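Local coordinates for protein transcriptional regulator, LuxR family (Burkholderia thailandensis, PDB 3MQQ) that probably regulates transcription by binding DNA through a LuxR-type helix-turn-helix, this chain being the PAS domain of the longer protein, at residues 50-53 with 54-58. Sequence-based numbering, arbitrary orientation. Where two conformers were deposited one is given.
With EOH (ethanol), chain H.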
ATOM      1  N   LEU B  50      -5.383  14.427 -11.228  1.00 25.51           N
ATOM      2  CA  LEU B  50      -4.695  14.282  -9.959  1.00 25.60           C
ATOM      3  C   LEU B  50      -3.294  14.853 -10.093  1.00 22.87           C
ATOM      4  O   LEU B  50      -2.617  15.033  -9.113  1.00 23.15           O
ATOM      5  CB  LEU B  50      -4.620  12.816  -9.525  1.00 26.91           C
ATOM      6  CG  LEU B  50      -5.904  11.988  -9.431  1.00 31.17           C
ATOM      7  CD1 LEU B  50      -5.537  10.527  -9.148  1.00 33.48           C
ATOM      8  CD2 LEU B  50      -6.878  12.528  -8.394  1.00 31.25           C
ATOM      9  N   TYR B  51      -2.856  15.107 -11.327  1.00 21.78           N
ATOM     10  CA  TYR B  51      -1.532  15.680 -11.578  1.00 21.73           C
ATOM     11  C   TYR B  51      -1.561  17.207 -11.529  1.00 22.47           C
ATOM     12  O   TYR B  51      -2.617  17.822 -11.737  1.00 23.60           O
ATOM     13  CB  TYR B  51      -0.989  15.197 -12.940  1.00 21.93           C
ATOM     14  CG  TYR B  51      -0.505  13.764 -12.942  1.00 22.98           C
ATOM     15  CD1 TYR B  51       0.822  13.453 -12.604  1.00 24.91           C
ATOM     16  CD2 TYR B  51      -1.381  12.703 -13.237  1.00 23.49           C
ATOM     17  CE1 TYR B  51       1.297  12.123 -12.590  1.00 25.89           C
ATOM     18  CE2 TYR B  51      -0.914  11.372 -13.224  1.00 25.17           C
ATOM     19  CZ  TYR B  51       0.411  11.092 -12.887  1.00 25.92           C
ATOM     20  OH  TYR B  51       0.855   9.793 -12.871  1.00 29.28           O
ATOM     21  N   PRO B  52      -0.400  17.836 -11.276  1.00 22.86           N
ATOM     22  CA  PRO B  52      -0.336  19.291 -11.204  1.00 25.14           C
ATOM     23  C   PRO B  52      -0.771  19.921 -12.516  1.00 25.63           C
ATOM     24  O   PRO B  52      -1.298  21.033 -12.527  1.00 27.73           O
ATOM     25  CB  PRO B  52       1.144  19.560 -10.960  1.00 25.84           C
ATOM     26  CG  PRO B  52       1.621  18.311 -10.231  1.00 25.89           C
ATOM     27  CD  PRO B  52       0.897  17.209 -10.959  1.00 24.14           C
ATOM     28  N   SER B  53      -0.517  19.229 -13.613  1.00 24.98           N
ATOM     29  CA  SER B  53      -0.897  19.733 -14.932  1.00 27.83           C
ATOM     30  C   SER B  53      -0.991  18.583 -15.939  1.00 28.32           C
ATOM     31  O   SER B  53      -0.519  17.463 -15.671  1.00 27.60           O
ATOM     32  CB  SER B  53       0.163  20.735 -15.407  1.00 30.99           C
ATOM     33  OG  SER B  53       1.395  20.061 -15.659  1.00 29.48           O
ATOM     34  N   SER B  54      -1.596  18.871 -17.088  1.00 30.44           N
ATOM     35  CA  SER B  54      -1.662  17.939 -18.214  0.50 30.40           C
ATOM     36  C   SER B  54      -0.264  17.498 -18.656  1.00 30.14           C
ATOM     37  O   SER B  54      -0.040  16.325 -18.959  1.00 29.63           O
ATOM     38  CB  SER B  54      -2.398  18.596 -19.392  0.50 32.45           C
ATOM     39  OG  SER B  54      -2.358  17.765 -20.535  0.50 34.67           O
ATOM     40  N   ASP B  55       0.675  18.449 -18.696  1.00 31.39           N
ATOM     41  CA  ASP B  55       2.052  18.146 -19.100  1.00 31.62           C
ATOM     42  C   ASP B  55       2.711  17.137 -18.160  1.00 29.84           C
ATOM     43  O   ASP B  55       3.472  16.260 -18.601  1.00 28.98           O
ATOM     44  CB  ASP B  55       2.901  19.430 -19.190  1.00 34.07           C
ATOM     45  CG  ASP B  55       2.595  20.251 -20.443  1.00 37.69           C
ATOM     46  OD1 ASP B  55       1.846  19.754 -21.318  1.00 40.42           O
ATOM     47  OD2 ASP B  55       3.096  21.397 -20.555  1.00 41.90           O
ATOM     48  N   GLU B  56       2.436  17.286 -16.865  1.00 29.12           N
ATOM     49  CA  GLU B  56       2.966  16.369 -15.848  1.00 29.12           C
ATOM     50  C   GLU B  56       2.396  14.960 -16.016  1.00 28.44           C
ATOM     51  O   GLU B  56       3.134  13.966 -15.963  1.00 29.17           O
ATOM     52  CB  GLU B  56       2.671  16.889 -14.445  1.00 30.20           C
ATOM     53  CG  GLU B  56       3.656  17.977 -13.945  1.00 32.75           C
ATOM     54  CD  GLU B  56       5.112  17.511 -13.818  1.00 35.29           C
ATOM     55  OE1 GLU B  56       5.513  17.082 -12.718  1.00 35.10           O
ATOM     56  OE2 GLU B  56       5.860  17.567 -14.821  1.00 36.51           O
ATOM     57  N   PHE B  57       1.089  14.878 -16.236  1.00 27.64           N
ATOM     58  CA  PHE B  57       0.425  13.598 -16.491  1.00 26.25           C
ATOM     59  C   PHE B  57       1.089  12.925 -17.711  1.00 27.86           C
ATOM     60  O   PHE B  57       1.413  11.736 -17.679  1.00 28.29           O
ATOM     61  CB  PHE B  57      -1.054  13.884 -16.758  1.00 26.79           C
ATOM     62  CG  PHE B  57      -1.825  12.751 -17.383  1.00 26.88           C
ATOM     63  CD1 PHE B  57      -2.212  11.661 -16.627  1.00 27.90           C
ATOM     64  CD2 PHE B  57      -2.227  12.820 -18.733  1.00 27.13           C
ATOM     65  CE1 PHE B  57      -2.978  10.658 -17.184  1.00 25.09           C
ATOM     66  CE2 PHE B  57      -2.989  11.806 -19.314  1.00 28.03           C
ATOM     67  CZ  PHE B  57      -3.357  10.705 -18.536  1.00 29.15           C
ATOM     68  N   GLU B  58       1.340  13.710 -18.760  1.00 28.79           N
ATOM     69  CA  GLU B  58       1.977  13.173 -19.975  1.00 30.44           C
ATOM     70  C   GLU B  58       3.410  12.724 -19.696  1.00 31.87           C
ATOM     71  O   GLU B  58       3.804  11.630 -20.103  1.00 33.51           O
ATOM     72  CB  GLU B  58       1.952  14.208 -21.101  1.00 32.42           C
TER
HETATM   73  C1  EOH H 122      -0.906   6.826 -13.964  1.00 28.04           C
HETATM   74  C2  EOH H 122      -1.272   6.211 -15.285  1.00 25.07           C
HETATM   75  O   EOH H 122      -0.537   8.162 -14.129  1.00 27.91           O
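The Tyr-51 ring turns one face to the helix beginning at Ser-54. Phe-57 CA sits over that face, 3.8 Å from the ring centroid, a CH-pi contact. The Phe-57 ring offers Tyr-51 its apolar edge: Tyr-51 CE2 lies in its plane, and Tyr-51 CD2 comes to 3.6 Å from Phe-57 CD1. The ring planes stand at 64°, an oblique aromatic pair. With CG anti to its carbonyl carbon (chi1 -75°), Tyr-51 carries its ring under Phe-57 CA and its hydroxyl out to a bound ethanol; the hydrogen bond from Tyr-51 OH to ethanol O is very short, 2.5 Å. Arg-78 also hydrogen-bonds this hydroxyl, while Arg-22 hydrogen-bonds the ethanol and makes a cation-pi contact with Phe-57.

The 50-53 loop leads into helix 54-71 of the PAS domain, and Tyr-51 and Pro-52 also touch strand 74-81 of its antiparallel sheet. Ser-53 is the N-cap: its short hydroxyl side chain folds back, Ser-53 OG accepting from Glu-56 N at 3.2 Å. Pro-52, whose fixed ring suits the approach to a helix start, rests CD on the aliphatic Glu-56 CB, 3.9 Å away; the Glu-56 carboxylate salt-bridges Arg-59. Ser-53 OG thus serves a first-turn amide with no preceding turn to bond to, Ser-53 O starts the regular i to i+4 series by accepting from Phe-57 N (3.1 Å, 165°), and amphipathic Tyr-51 joins an apolar helix flank to a polar, arginine-lined site.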